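Local coordinates for kinetochore protein Mis16 (Schizosaccharomyces japonicus, PDB 4XYH), which binds histone H4 and, independently of it, the CENP-A chaperone Scm3, probably as a WD-repeat adaptor for building centromeric chromatin, at residues G189-Q194 / L241-Q246; N155-D160 / T172-C177; V328-W333 / N383-L388; V306-L311 / H319-H324. All blocks are in the same frame, centred on the assembly; numbering follows the deposited sequence.

Interaction 1: G189-Q194 / L241-Q246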
loop_
_atom_site.group_PDB
_atom_site.type_symbol
_atom_site.label_atom_id
_atom_site.label_comp_id
_atom_site.label_asym_id
_atom_site.label_seq_id
_atom_site.Cartn_x
_atom_site.Cartn_y
_atom_site.Cartn_z
ATOM N N GLY A 189 3.770 9.169 -0.529
ATOM C CA GLY A 189 3.780 9.060 0.913
ATOM C C GLY A 189 3.889 10.406 1.601
ATOM O O GLY A 189 4.674 11.270 1.172
ATOM N N TRP A 190 3.101 10.580 2.660
ATOM C CA TRP A 190 3.160 11.782 3.477
ATOM C C TRP A 190 4.276 11.735 4.518
ATOM O O TRP A 190 4.703 10.656 4.965
ATOM C CB TRP A 190 1.852 11.996 4.208
ATOM C CG TRP A 190 0.700 12.328 3.345
ATOM C CD1 TRP A 190 -0.230 11.464 2.838
ATOM C CD2 TRP A 190 0.311 13.638 2.920
ATOM N NE1 TRP A 190 -1.176 12.167 2.124
ATOM C CE2 TRP A 190 -0.859 13.500 2.152
ATOM C CE3 TRP A 190 0.833 14.918 3.124
ATOM C CZ2 TRP A 190 -1.509 14.596 1.580
ATOM C CZ3 TRP A 190 0.185 16.005 2.550
ATOM C CH2 TRP A 190 -0.971 15.834 1.790
ATOM N N ASN A 191 4.742 12.922 4.886
ATOM C CA ASN A 191 5.660 13.111 5.992
ATOM C C ASN A 191 4.880 13.065 7.314
ATOM O O ASN A 191 3.860 13.752 7.463
ATOM C CB ASN A 191 6.393 14.443 5.814
ATOM C CG ASN A 191 7.622 14.571 6.715
ATOM O OD1 ASN A 191 7.544 14.406 7.937
ATOM N ND2 ASN A 191 8.768 14.862 6.103
ATOM N N PHE A 192 5.331 12.245 8.260
ATOM C CA PHE A 192 4.616 12.070 9.531
ATOM C C PHE A 192 4.970 13.134 10.585
ATOM O O PHE A 192 4.245 13.314 11.555
ATOM C CB PHE A 192 4.887 10.678 10.097
ATOM C CG PHE A 192 4.432 9.570 9.195
ATOM C CD1 PHE A 192 3.103 9.167 9.201
ATOM C CD2 PHE A 192 5.328 8.941 8.328
ATOM C CE1 PHE A 192 2.667 8.150 8.358
ATOM C CE2 PHE A 192 4.903 7.925 7.490
ATOM C CZ PHE A 192 3.563 7.530 7.501
ATOM N N ILE A 193 6.087 13.827 10.386
ATOM C CA ILE A 193 6.548 14.833 11.338
ATOM C C ILE A 193 6.229 16.255 10.860
ATOM O O ILE A 193 5.743 17.091 11.620
ATOM C CB ILE A 193 8.060 14.702 11.574
ATOM C CG1 ILE A 193 8.385 13.303 12.103
ATOM C CG2 ILE A 193 8.556 15.795 12.507
ATOM C CD1 ILE A 193 7.505 12.870 13.269
ATOM N N GLN A 194 6.496 16.513 9.586
ATOM C CA GLN A 194 6.298 17.829 9.007
ATOM C C GLN A 194 4.990 17.859 8.205
ATOM O O GLN A 194 4.951 17.476 7.024
ATOM C CB GLN A 194 7.506 18.195 8.138
ATOM C CG GLN A 194 7.566 19.654 7.727
ATOM C CD GLN A 194 8.905 20.029 7.093
ATOM O OE1 GLN A 194 9.908 19.307 7.236
ATOM N NE2 GLN A 194 8.925 21.159 6.382
ATOM N N LEU A 241 7.817 4.408 -2.091
ATOM C CA LEU A 241 8.633 5.260 -1.233
ATOM C C LEU A 241 7.904 5.528 0.086
ATOM O O LEU A 241 6.681 5.457 0.138
ATOM C CB LEU A 241 8.994 6.577 -1.934
ATOM C CG LEU A 241 7.967 7.463 -2.666
ATOM C CD1 LEU A 241 6.960 8.102 -1.733
ATOM C CD2 LEU A 241 8.681 8.561 -3.447
ATOM N N GLN A 242 8.650 5.837 1.144
ATOM C CA GLN A 242 8.043 6.078 2.445
ATOM C C GLN A 242 8.903 6.997 3.315
ATOM O O GLN A 242 10.127 6.897 3.329
ATOM C CB GLN A 242 7.779 4.751 3.179
ATOM C CG GLN A 242 6.823 4.910 4.375
ATOM C CD GLN A 242 6.677 3.654 5.249
ATOM O OE1 GLN A 242 7.143 3.626 6.384
ATOM N NE2 GLN A 242 5.995 2.638 4.736
ATOM N N PHE A 243 8.247 7.903 4.029
ATOM C CA PHE A 243 8.910 8.708 5.034
ATOM C C PHE A 243 9.005 7.910 6.324
ATOM O O PHE A 243 8.127 7.085 6.621
ATOM C CB PHE A 243 8.152 10.022 5.275
ATOM C CG PHE A 243 8.501 11.121 4.302
ATOM C CD1 PHE A 243 9.728 11.779 4.381
ATOM C CD2 PHE A 243 7.603 11.508 3.324
ATOM C CE1 PHE A 243 10.052 12.796 3.502
ATOM C CE2 PHE A 243 7.920 12.532 2.430
ATOM C CZ PHE A 243 9.143 13.175 2.520
ATOM N N HIS A 244 10.071 8.147 7.083
ATOM C CA HIS A 244 10.235 7.511 8.392
ATOM C C HIS A 244 9.223 8.052 9.401
ATOM O O HIS A 244 8.925 9.244 9.405
ATOM C CB HIS A 244 11.661 7.717 8.926
ATOM C CG HIS A 244 12.037 6.750 10.002
ATOM N ND1 HIS A 244 11.572 6.860 11.294
ATOM C CD2 HIS A 244 12.801 5.635 9.967
ATOM C CE1 HIS A 244 12.041 5.855 12.013
ATOM N NE2 HIS A 244 12.789 5.096 11.231
ATOM N N LEU A 245 8.707 7.182 10.266
ATOM C CA LEU A 245 7.725 7.593 11.274
ATOM C C LEU A 245 8.272 8.590 12.290
ATOM O O LEU A 245 7.513 9.334 12.900
ATOM C CB LEU A 245 7.187 6.384 12.046
ATOM C CG LEU A 245 5.944 5.612 11.602
ATOM C CD1 LEU A 245 4.962 6.522 10.869
ATOM C CD2 LEU A 245 6.318 4.377 10.766
ATOM N N GLN A 246 9.580 8.587 12.509
ATOM C CA GLN A 246 10.135 9.391 13.600
ATOM C C GLN A 246 11.160 10.386 13.118
ATOM O O GLN A 246 11.887 10.940 13.927
ATOM C CB GLN A 246 10.778 8.498 14.673
ATOM C CG GLN A 246 9.854 7.448 15.286
ATOM C CD GLN A 246 8.687 8.056 16.061
ATOM O OE1 GLN A 246 8.764 9.187 16.557
ATOM N NE2 GLN A 246 7.602 7.304 16.170
HETATM O O HOH W 1 5.481 8.209 3.968
HETATM O O HOH W 2 7.923 11.565 8.538
#

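Interaction 2: N155-D160 / T172-C177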
loop_
_atom_site.group_PDB
_atom_site.type_symbol
_atom_site.label_atom_id
_atom_site.label_comp_id
_atom_site.label_asym_id
_atom_site.label_seq_id
_atom_site.Cartn_x
_atom_site.Cartn_y
_atom_site.Cartn_z
ATOM N N ASN A 155 0.571 13.506 -12.733
ATOM C CA ASN A 155 0.131 14.622 -11.889
ATOM C C ASN A 155 -0.200 14.094 -10.496
ATOM O O ASN A 155 -0.838 13.054 -10.375
ATOM C CB ASN A 155 -1.117 15.322 -12.449
ATOM C CG ASN A 155 -0.885 15.991 -13.804
ATOM O OD1 ASN A 155 0.192 16.500 -14.089
ATOM N ND2 ASN A 155 -1.919 16.011 -14.630
ATOM N N GLY A 156 0.215 14.801 -9.448
ATOM C CA GLY A 156 -0.333 14.543 -8.122
ATOM C C GLY A 156 -1.598 15.366 -7.957
ATOM O O GLY A 156 -1.765 16.366 -8.655
ATOM N N TYR A 157 -2.493 14.961 -7.055
ATOM C CA TYR A 157 -3.676 15.770 -6.754
ATOM C C TYR A 157 -3.938 15.865 -5.253
ATOM O O TYR A 157 -3.622 14.951 -4.483
ATOM C CB TYR A 157 -4.920 15.217 -7.460
ATOM C CG TYR A 157 -4.816 15.245 -8.975
ATOM C CD1 TYR A 157 -5.081 16.411 -9.686
ATOM C CD2 TYR A 157 -4.436 14.113 -9.690
ATOM C CE1 TYR A 157 -4.988 16.449 -11.065
ATOM C CE2 TYR A 157 -4.330 14.139 -11.086
ATOM C CZ TYR A 157 -4.610 15.311 -11.757
ATOM O OH TYR A 157 -4.508 15.356 -13.116
ATOM N N ILE A 158 -4.516 16.984 -4.840
ATOM C CA ILE A 158 -4.924 17.153 -3.461
ATOM C C ILE A 158 -6.423 17.406 -3.366
ATOM O O ILE A 158 -6.980 18.194 -4.139
ATOM C CB ILE A 158 -4.179 18.300 -2.798
ATOM C CG1 ILE A 158 -2.664 18.090 -2.954
ATOM C CG2 ILE A 158 -4.584 18.385 -1.339
ATOM C CD1 ILE A 158 -2.087 16.926 -2.131
ATOM N N PHE A 159 -7.062 16.727 -2.422
ATOM C CA PHE A 159 -8.491 16.873 -2.168
ATOM C C PHE A 159 -8.690 17.247 -0.709
ATOM O O PHE A 159 -8.045 16.669 0.162
ATOM C CB PHE A 159 -9.247 15.574 -2.469
ATOM C CG PHE A 159 -9.123 15.094 -3.892
ATOM C CD1 PHE A 159 -7.964 14.458 -4.330
ATOM C CD2 PHE A 159 -10.182 15.239 -4.788
ATOM C CE1 PHE A 159 -7.861 13.993 -5.637
ATOM C CE2 PHE A 159 -10.079 14.775 -6.093
ATOM C CZ PHE A 159 -8.914 14.146 -6.513
ATOM N N ASP A 160 -9.562 18.214 -0.434
ATOM C CA ASP A 160 -9.925 18.547 0.945
ATOM C C ASP A 160 -11.381 18.134 1.212
ATOM O O ASP A 160 -12.298 18.834 0.781
ATOM C CB ASP A 160 -9.728 20.052 1.187
ATOM C CG ASP A 160 -10.009 20.464 2.626
ATOM O OD1 ASP A 160 -10.492 19.643 3.445
ATOM O OD2 ASP A 160 -9.738 21.635 2.948
ATOM N N THR A 172 -16.726 18.877 -8.769
ATOM C CA THR A 172 -15.617 19.824 -8.812
ATOM C C THR A 172 -14.238 19.171 -8.974
ATOM O O THR A 172 -13.371 19.705 -9.665
ATOM C CB THR A 172 -15.591 20.681 -7.538
ATOM O OG1 THR A 172 -16.860 21.312 -7.383
ATOM C CG2 THR A 172 -14.495 21.747 -7.610
ATOM N N GLY A 173 -14.031 18.027 -8.335
ATOM C CA GLY A 173 -12.746 17.356 -8.426
ATOM C C GLY A 173 -11.761 17.900 -7.414
ATOM O O GLY A 173 -12.152 18.309 -6.308
ATOM N N HIS A 174 -10.485 17.939 -7.802
ATOM C CA HIS A 174 -9.381 18.207 -6.865
ATOM C C HIS A 174 -9.203 19.690 -6.585
ATOM O O HIS A 174 -9.579 20.530 -7.404
ATOM C CB HIS A 174 -8.083 17.658 -7.442
ATOM C CG HIS A 174 -7.821 18.158 -8.823
ATOM N ND1 HIS A 174 -8.248 17.485 -9.949
ATOM C CD2 HIS A 174 -7.252 19.307 -9.262
ATOM C CE1 HIS A 174 -7.920 18.184 -11.024
ATOM N NE2 HIS A 174 -7.327 19.301 -10.633
ATOM N N GLN A 175 -8.570 20.002 -5.460
ATOM C CA GLN A 175 -8.320 21.379 -5.055
ATOM C C GLN A 175 -6.906 21.873 -5.411
ATOM O O GLN A 175 -6.662 23.076 -5.483
ATOM C CB GLN A 175 -8.549 21.517 -3.545
ATOM C CG GLN A 175 -10.020 21.612 -3.162
ATOM C CD GLN A 175 -10.833 20.373 -3.571
ATOM O OE1 GLN A 175 -10.746 19.317 -2.936
ATOM N NE2 GLN A 175 -11.609 20.499 -4.644
ATOM N N ALA A 176 -5.972 20.948 -5.616
ATOM C CA ALA A 176 -4.621 21.304 -6.066
ATOM C C ALA A 176 -4.101 20.232 -7.003
ATOM O O ALA A 176 -4.488 19.074 -6.907
ATOM C CB ALA A 176 -3.665 21.479 -4.897
ATOM N N CYS A 177 -3.229 20.631 -7.921
ATOM C CA CYS A 177 -2.562 19.703 -8.815
ATOM C C CYS A 177 -1.055 19.831 -8.652
ATOM O O CYS A 177 -0.518 20.927 -8.791
ATOM C CB CYS A 177 -2.958 19.965 -10.264
ATOM S SG CYS A 177 -2.104 18.881 -11.415
#

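Interaction 3: V328-W333 / N383-L388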
loop_
_atom_site.group_PDB
_atom_site.type_symbol
_atom_site.label_atom_id
_atom_site.label_comp_id
_atom_site.label_asym_id
_atom_site.label_seq_id
_atom_site.Cartn_x
_atom_site.Cartn_y
_atom_site.Cartn_z
ATOM N N VAL A 328 6.600 -10.388 -5.490
ATOM C CA VAL A 328 5.980 -9.786 -4.325
ATOM C C VAL A 328 5.852 -8.293 -4.576
ATOM O O VAL A 328 6.797 -7.642 -5.044
ATOM C CB VAL A 328 6.777 -10.056 -3.051
ATOM C CG1 VAL A 328 5.973 -9.596 -1.814
ATOM C CG2 VAL A 328 7.102 -11.543 -2.962
ATOM N N TYR A 329 4.671 -7.764 -4.274
ATOM C CA TYR A 329 4.338 -6.379 -4.573
ATOM C C TYR A 329 4.199 -5.523 -3.304
ATOM O O TYR A 329 4.959 -4.596 -3.084
ATOM C CB TYR A 329 3.048 -6.335 -5.393
ATOM C CG TYR A 329 2.707 -4.975 -5.965
ATOM C CD1 TYR A 329 3.561 -4.347 -6.871
ATOM C CD2 TYR A 329 1.510 -4.325 -5.628
ATOM C CE1 TYR A 329 3.245 -3.095 -7.408
ATOM C CE2 TYR A 329 1.178 -3.068 -6.167
ATOM C CZ TYR A 329 2.050 -2.458 -7.057
ATOM O OH TYR A 329 1.751 -1.214 -7.601
ATOM N N ASN A 330 3.226 -5.842 -2.468
ATOM C CA ASN A 330 2.949 -5.026 -1.302
ATOM C C ASN A 330 3.660 -5.575 -0.068
ATOM O O ASN A 330 3.851 -6.779 0.067
ATOM C CB ASN A 330 1.432 -4.942 -1.049
ATOM C CG ASN A 330 0.663 -4.382 -2.244
ATOM O OD1 ASN A 330 -0.307 -4.987 -2.729
ATOM N ND2 ASN A 330 1.092 -3.216 -2.725
ATOM N N VAL A 331 4.040 -4.681 0.832
ATOM C CA VAL A 331 4.584 -5.084 2.109
ATOM C C VAL A 331 4.109 -4.061 3.135
ATOM O O VAL A 331 4.260 -2.869 2.927
ATOM C CB VAL A 331 6.134 -5.198 2.064
ATOM C CG1 VAL A 331 6.795 -3.909 1.528
ATOM C CG2 VAL A 331 6.675 -5.578 3.410
ATOM N N GLN A 332 3.482 -4.520 4.216
ATOM C CA GLN A 332 2.954 -3.606 5.227
ATOM C C GLN A 332 3.097 -4.184 6.624
ATOM O O GLN A 332 2.630 -5.299 6.900
ATOM C CB GLN A 332 1.485 -3.290 4.975
ATOM C CG GLN A 332 1.222 -2.584 3.663
ATOM C CD GLN A 332 0.983 -1.113 3.842
ATOM O OE1 GLN A 332 1.423 -0.292 3.027
ATOM N NE2 GLN A 332 0.272 -0.761 4.912
ATOM N N TRP A 333 3.714 -3.411 7.511
ATOM C CA TRP A 333 3.865 -3.830 8.895
ATOM C C TRP A 333 2.547 -3.689 9.647
ATOM O O TRP A 333 1.812 -2.733 9.427
ATOM C CB TRP A 333 4.941 -2.998 9.575
ATOM C CG TRP A 333 6.296 -3.223 9.031
ATOM C CD1 TRP A 333 6.940 -2.467 8.096
ATOM C CD2 TRP A 333 7.190 -4.285 9.376
ATOM N NE1 TRP A 333 8.181 -2.991 7.841
ATOM C CE2 TRP A 333 8.360 -4.107 8.618
ATOM C CE3 TRP A 333 7.115 -5.369 10.256
ATOM C CZ2 TRP A 333 9.457 -4.970 8.717
ATOM C CZ3 TRP A 333 8.204 -6.224 10.355
ATOM C CH2 TRP A 333 9.361 -6.020 9.588
ATOM N N ASN A 383 -7.070 -13.450 -8.260
ATOM C CA ASN A 383 -6.224 -12.701 -9.166
ATOM C C ASN A 383 -5.147 -11.976 -8.402
ATOM O O ASN A 383 -5.147 -11.970 -7.171
ATOM C CB ASN A 383 -7.036 -11.694 -9.975
ATOM C CG ASN A 383 -6.952 -11.958 -11.452
ATOM O OD1 ASN A 383 -5.899 -11.776 -12.066
ATOM N ND2 ASN A 383 -8.052 -12.414 -12.032
ATOM N N ARG A 384 -4.235 -11.374 -9.150
ATOM C CA ARG A 384 -3.136 -10.616 -8.592
ATOM C C ARG A 384 -3.638 -9.592 -7.587
ATOM O O ARG A 384 -4.618 -8.893 -7.833
ATOM C CB ARG A 384 -2.366 -9.915 -9.704
ATOM C CG ARG A 384 -1.306 -8.984 -9.186
ATOM C CD ARG A 384 -0.850 -8.006 -10.237
ATOM N NE ARG A 384 0.021 -7.001 -9.646
ATOM C CZ ARG A 384 -0.347 -5.752 -9.395
ATOM N NH1 ARG A 384 -1.582 -5.346 -9.693
ATOM N NH2 ARG A 384 0.525 -4.910 -8.848
ATOM N N VAL A 385 -2.968 -9.516 -6.448
ATOM C CA VAL A 385 -3.336 -8.563 -5.411
ATOM C C VAL A 385 -2.713 -7.198 -5.683
ATOM O O VAL A 385 -1.493 -7.088 -5.787
ATOM C CB VAL A 385 -2.892 -9.070 -4.019
ATOM C CG1 VAL A 385 -3.322 -8.089 -2.929
ATOM C CG2 VAL A 385 -3.465 -10.457 -3.768
ATOM N N SER A 386 -3.546 -6.162 -5.772
ATOM C CA SER A 386 -3.102 -4.802 -6.123
ATOM C C SER A 386 -2.605 -3.949 -4.954
ATOM O O SER A 386 -1.653 -3.188 -5.107
ATOM C CB SER A 386 -4.243 -4.050 -6.804
ATOM O OG SER A 386 -4.743 -4.798 -7.900
ATOM N N ASP A 387 -3.284 -4.040 -3.809
ATOM C CA ASP A 387 -2.973 -3.217 -2.639
ATOM C C ASP A 387 -3.587 -3.856 -1.401
ATOM O O ASP A 387 -4.461 -4.727 -1.507
ATOM C CB ASP A 387 -3.490 -1.777 -2.813
ATOM C CG ASP A 387 -2.751 -0.768 -1.913
ATOM O OD1 ASP A 387 -1.683 -1.120 -1.363
ATOM O OD2 ASP A 387 -3.228 0.387 -1.772
ATOM N N LEU A 388 -3.115 -3.451 -0.231
ATOM C CA LEU A 388 -3.708 -3.916 1.023
ATOM C C LEU A 388 -3.434 -2.929 2.139
ATOM O O LEU A 388 -2.516 -2.103 2.047
ATOM C CB LEU A 388 -3.205 -5.311 1.413
ATOM C CG LEU A 388 -1.727 -5.684 1.312
ATOM C CD1 LEU A 388 -0.881 -4.852 2.220
ATOM C CD2 LEU A 388 -1.522 -7.157 1.646
#

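Interaction 4: V306-L311 / H319-H324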
loop_
_atom_site.group_PDB
_atom_site.type_symbol
_atom_site.label_atom_id
_atom_site.label_comp_id
_atom_site.label_asym_id
_atom_site.label_seq_id
_atom_site.Cartn_x
_atom_site.Cartn_y
_atom_site.Cartn_z
ATOM N N VAL A 306 10.773 -11.442 0.186
ATOM C CA VAL A 306 10.828 -10.241 0.985
ATOM C C VAL A 306 12.117 -10.255 1.794
ATOM O O VAL A 306 12.406 -11.227 2.481
ATOM C CB VAL A 306 9.613 -10.124 1.926
ATOM C CG1 VAL A 306 9.842 -9.019 2.959
ATOM C CG2 VAL A 306 8.380 -9.848 1.123
ATOM N N ALA A 307 12.901 -9.188 1.696
ATOM C CA ALA A 307 14.136 -9.090 2.462
ATOM C C ALA A 307 13.964 -8.108 3.616
ATOM O O ALA A 307 13.325 -7.063 3.456
ATOM C CB ALA A 307 15.295 -8.672 1.569
ATOM N N LEU A 308 14.518 -8.453 4.776
ATOM C CA LEU A 308 14.481 -7.569 5.950
ATOM C C LEU A 308 15.831 -6.883 6.124
ATOM O O LEU A 308 16.863 -7.493 5.868
ATOM C CB LEU A 308 14.109 -8.358 7.212
ATOM C CG LEU A 308 12.759 -9.072 7.070
ATOM C CD1 LEU A 308 12.538 -10.071 8.194
ATOM C CD2 LEU A 308 11.640 -8.053 7.047
ATOM N N TRP A 309 15.822 -5.620 6.555
ATOM C CA TRP A 309 17.045 -4.840 6.644
ATOM C C TRP A 309 17.090 -3.999 7.910
ATOM O O TRP A 309 16.058 -3.552 8.423
ATOM C CB TRP A 309 17.197 -3.892 5.445
ATOM C CG TRP A 309 17.023 -4.501 4.118
ATOM C CD1 TRP A 309 15.842 -4.707 3.459
ATOM C CD2 TRP A 309 18.060 -4.963 3.244
ATOM N NE1 TRP A 309 16.082 -5.273 2.231
ATOM C CE2 TRP A 309 17.433 -5.447 2.077
ATOM C CE3 TRP A 309 19.454 -5.007 3.333
ATOM C CZ2 TRP A 309 18.153 -5.985 1.011
ATOM C CZ3 TRP A 309 20.171 -5.546 2.273
ATOM C CH2 TRP A 309 19.520 -6.024 1.126
ATOM N N ASP A 310 18.298 -3.768 8.396
ATOM C CA ASP A 310 18.525 -2.779 9.432
ATOM C C ASP A 310 19.312 -1.627 8.802
ATOM O O ASP A 310 20.279 -1.868 8.080
ATOM C CB ASP A 310 19.283 -3.390 10.610
ATOM C CG ASP A 310 19.432 -2.422 11.770
ATOM O OD1 ASP A 310 20.131 -1.397 11.624
ATOM O OD2 ASP A 310 18.843 -2.690 12.833
ATOM N N LEU A 311 18.894 -0.390 9.066
ATOM C CA LEU A 311 19.530 0.803 8.490
ATOM C C LEU A 311 21.011 0.925 8.823
ATOM O O LEU A 311 21.753 1.654 8.153
ATOM C CB LEU A 311 18.818 2.084 8.967
ATOM C CG LEU A 311 17.456 2.475 8.384
ATOM C CD1 LEU A 311 16.927 3.719 9.095
ATOM C CD2 LEU A 311 17.565 2.719 6.890
ATOM N N HIS A 319 17.529 -11.027 6.866
ATOM C CA HIS A 319 16.822 -12.290 6.710
ATOM C C HIS A 319 16.072 -12.257 5.395
ATOM O O HIS A 319 15.874 -11.188 4.821
ATOM C CB HIS A 319 15.863 -12.529 7.885
ATOM C CG HIS A 319 15.268 -13.902 7.910
ATOM N ND1 HIS A 319 16.004 -15.025 8.240
ATOM C CD2 HIS A 319 14.023 -14.343 7.619
ATOM C CE1 HIS A 319 15.230 -16.093 8.160
ATOM N NE2 HIS A 319 14.022 -15.710 7.783
ATOM N N THR A 320 15.662 -13.424 4.915
ATOM C CA THR A 320 14.885 -13.508 3.692
ATOM C C THR A 320 13.617 -14.315 3.923
ATOM O O THR A 320 13.689 -15.469 4.330
ATOM C CB THR A 320 15.696 -14.133 2.566
ATOM O OG1 THR A 320 16.909 -13.398 2.402
ATOM C CG2 THR A 320 14.917 -14.094 1.251
ATOM N N LEU A 321 12.456 -13.703 3.680
ATOM C CA LEU A 321 11.189 -14.411 3.799
ATOM C C LEU A 321 10.853 -15.075 2.479
ATOM O O LEU A 321 10.668 -14.391 1.475
ATOM C CB LEU A 321 10.055 -13.467 4.209
ATOM C CG LEU A 321 10.292 -12.619 5.452
ATOM C CD1 LEU A 321 9.120 -11.682 5.700
ATOM C CD2 LEU A 321 10.528 -13.520 6.659
ATOM N N GLU A 322 10.772 -16.401 2.472
ATOM C CA GLU A 322 10.387 -17.126 1.264
ATOM C C GLU A 322 9.038 -17.818 1.428
ATOM O O GLU A 322 8.648 -18.194 2.531
ATOM C CB GLU A 322 11.461 -18.138 0.904
ATOM C CG GLU A 322 12.831 -17.610 1.197
ATOM C CD GLU A 322 13.904 -18.260 0.367
ATOM O OE1 GLU A 322 13.912 -18.050 -0.870
ATOM O OE2 GLU A 322 14.741 -18.973 0.960
ATOM N N GLY A 323 8.314 -17.971 0.328
ATOM C CA GLY A 323 7.039 -18.652 0.368
ATOM C C GLY A 323 6.104 -18.199 -0.727
ATOM O O GLY A 323 5.172 -18.914 -1.082
ATOM N N HIS A 324 6.332 -17.005 -1.259
ATOM C CA HIS A 324 5.568 -16.571 -2.420
ATOM C C HIS A 324 6.089 -17.249 -3.691
ATOM O O HIS A 324 7.254 -17.611 -3.789
ATOM C CB HIS A 324 5.613 -15.054 -2.577
ATOM C CG HIS A 324 4.643 -14.322 -1.699
ATOM N ND1 HIS A 324 3.281 -14.523 -1.757
ATOM C CD2 HIS A 324 4.840 -13.359 -0.765
ATOM C CE1 HIS A 324 2.680 -13.726 -0.891
ATOM N NE2 HIS A 324 3.605 -13.010 -0.277
#

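Interaction 1: G189-Q194 / L241-Q246
L241 opens the contact by resting its CD1 methyl 3.6 Å from the backbone N of G189. Further along, F243 turns its side chain into the other segment. N191 lies across one face of the ring: N191 CB sits 4.1 Å from the ring centroid, a CH-pi contact, with ND2 offset toward the rim of that face, while G189 O meets the ring edge. Water 1 links the two backbones, accepting from F243 N and donating to W190 O. H244 contributes its carbonyl, to which water 2 donates while also taking the N-H of F192. L245 then reaches back with CD1, placed 3.4 Å from the centroid of the F192 ring and almost exactly above its centre. N191 OD1 accepts from I193 N, making an Asx turn, and from Q194 N, and its ND2 bonds E248 O. Both segments run off inner-edge strands of neighbouring four-stranded antiparallel sheets, 187-190 and 238-243, with F243 also packed on A199 of strand 197-201 and on L251 of strand 250-255.

Interaction 2: N155-D160 / T172-C177
With chi1 at 53°, H174 holds its imidazole between its own backbone N and carbonyl carbon, and Y157 at -63° swings its phenol ring over to meet it. Y157 lies in strand 156-160 and H174 just ahead of strand 176-178, its antiparallel partner in a blade of the beta-propeller, and a classic beta bulge marks the junction: Q175 and A176 both face I158. I158 O accepts from both, nearly head-on from Q175 N at 2.7 Å and at a longer 3.3 Å from A176 N, while I158 N returns a bond to A176 O. Y157 CD1 lies over the centre of the imidazole face, yet the ring planes are 44° apart, an oblique pair. H174 CB also lies over the face of F159, 3.9 Å from the ring centroid, in a CH-pi contact. I158 and A176 meet through their CB atoms on the other side of the sheet, where I158 also touches A148. The phenol OH is held by E131 and by N155 ND2. Bent at chi2, the Q175 chain brings its amide oxygen back to the backbone; OE1, which Y164 OH also binds, takes D160 N at 3.0 Å, on a lone pair.

Interaction 3: V328-W333 / N383-L388
R384 lays the end of its extended chain on the Y329 ring, with NH2 3.2 Å above the plane and over its centre. Its CZ is 4.5 Å from the ring centroid and close to the ring normal, so this is a cation-pi contact over the face. The guanidinium does not lie flat, however: its plane is turned 65° from the ring, and NH2 leads. The other terminal nitrogen, NH1, has a long, weak ion pair with D403. S386 O approaches the same phenol in the ring plane, at its edge, 3.0 Å from Y329 CE2; a carbonyl here faces the slightly positive rim of the ring while the cation takes the face. Y329 reaches both because chi1 is -170°, with CG anti to the backbone N. Next along, N330 points its amide at the backbone around S386 and D387, crossing the D387 side chain at about a right angle. D387 OD2 is held from outside, by V56 N and by a salt bridge to R138. Q332 and L388 run past one another head to tail, and L388 CD1 comes within 3.4 Å of Q332 CG. The two strands run nearly parallel, 11° apart, with axes 7.0 Å from each other. Such side-by-side packing of the innermost strands of successive blades is typical of the inner ring of a beta-propeller.

Interaction 4: V306-L311 / H319-H324
V306 and L321 satisfy each other's backbone twice over: L321 N donates to V306 O at 2.8 Å, nearly straight onto the carbonyl, and V306 N donates to L321 O at 3.2 Å. Two residues on, L308 N gives its hydrogen to H319 O over 3.1 Å, approaching 28° out of the carbonyl plane. T320 adds a CA-H...O contact to V306 O, so that oxygen meets both a strong and a weak donor. This is the beta hairpin of strands 306-310 and 319-321, the outer pair of a four-stranded propeller blade, and it joins two consecutive predicted WD repeats across the loop between them. V306 and L321 stand next to each other on the same face of the sheet, with V306 CG1 3.9 Å from L321 CD1. L308 and H319 do likewise, L308 CD1 being 4.1 Å from H319 CB. The imidazole, carried clear of the backbone N at chi1 -171°, hydrogen-bonds through NE2 to E373. On the other face, T320 OG1 is bonded to R317 NH1.

From the N terminus, interaction 2 comes first and closes a short loop of eleven residues within one sheet. Strand 187-190, where interaction 1 begins, is the next strand along the chain after 176-178. W190 touches I158 of interaction 2 here, before a longer span of 46 residues brings residues 241-246, on the neighbouring sheet, alongside 189-194. Interaction 4 closes a hairpin further on, with seven residues between its segments, and strand 319-321 is followed by strand 328-333, which opens interaction 3 and a span of 49 residues closed at 383-388; V306 packs on V328 and L308 on W333. All four lie in series, neither enclosing nor crossing one another. Interactions 2 and 4 bind strands within sheets; 1 and 3 join neighbouring sheets.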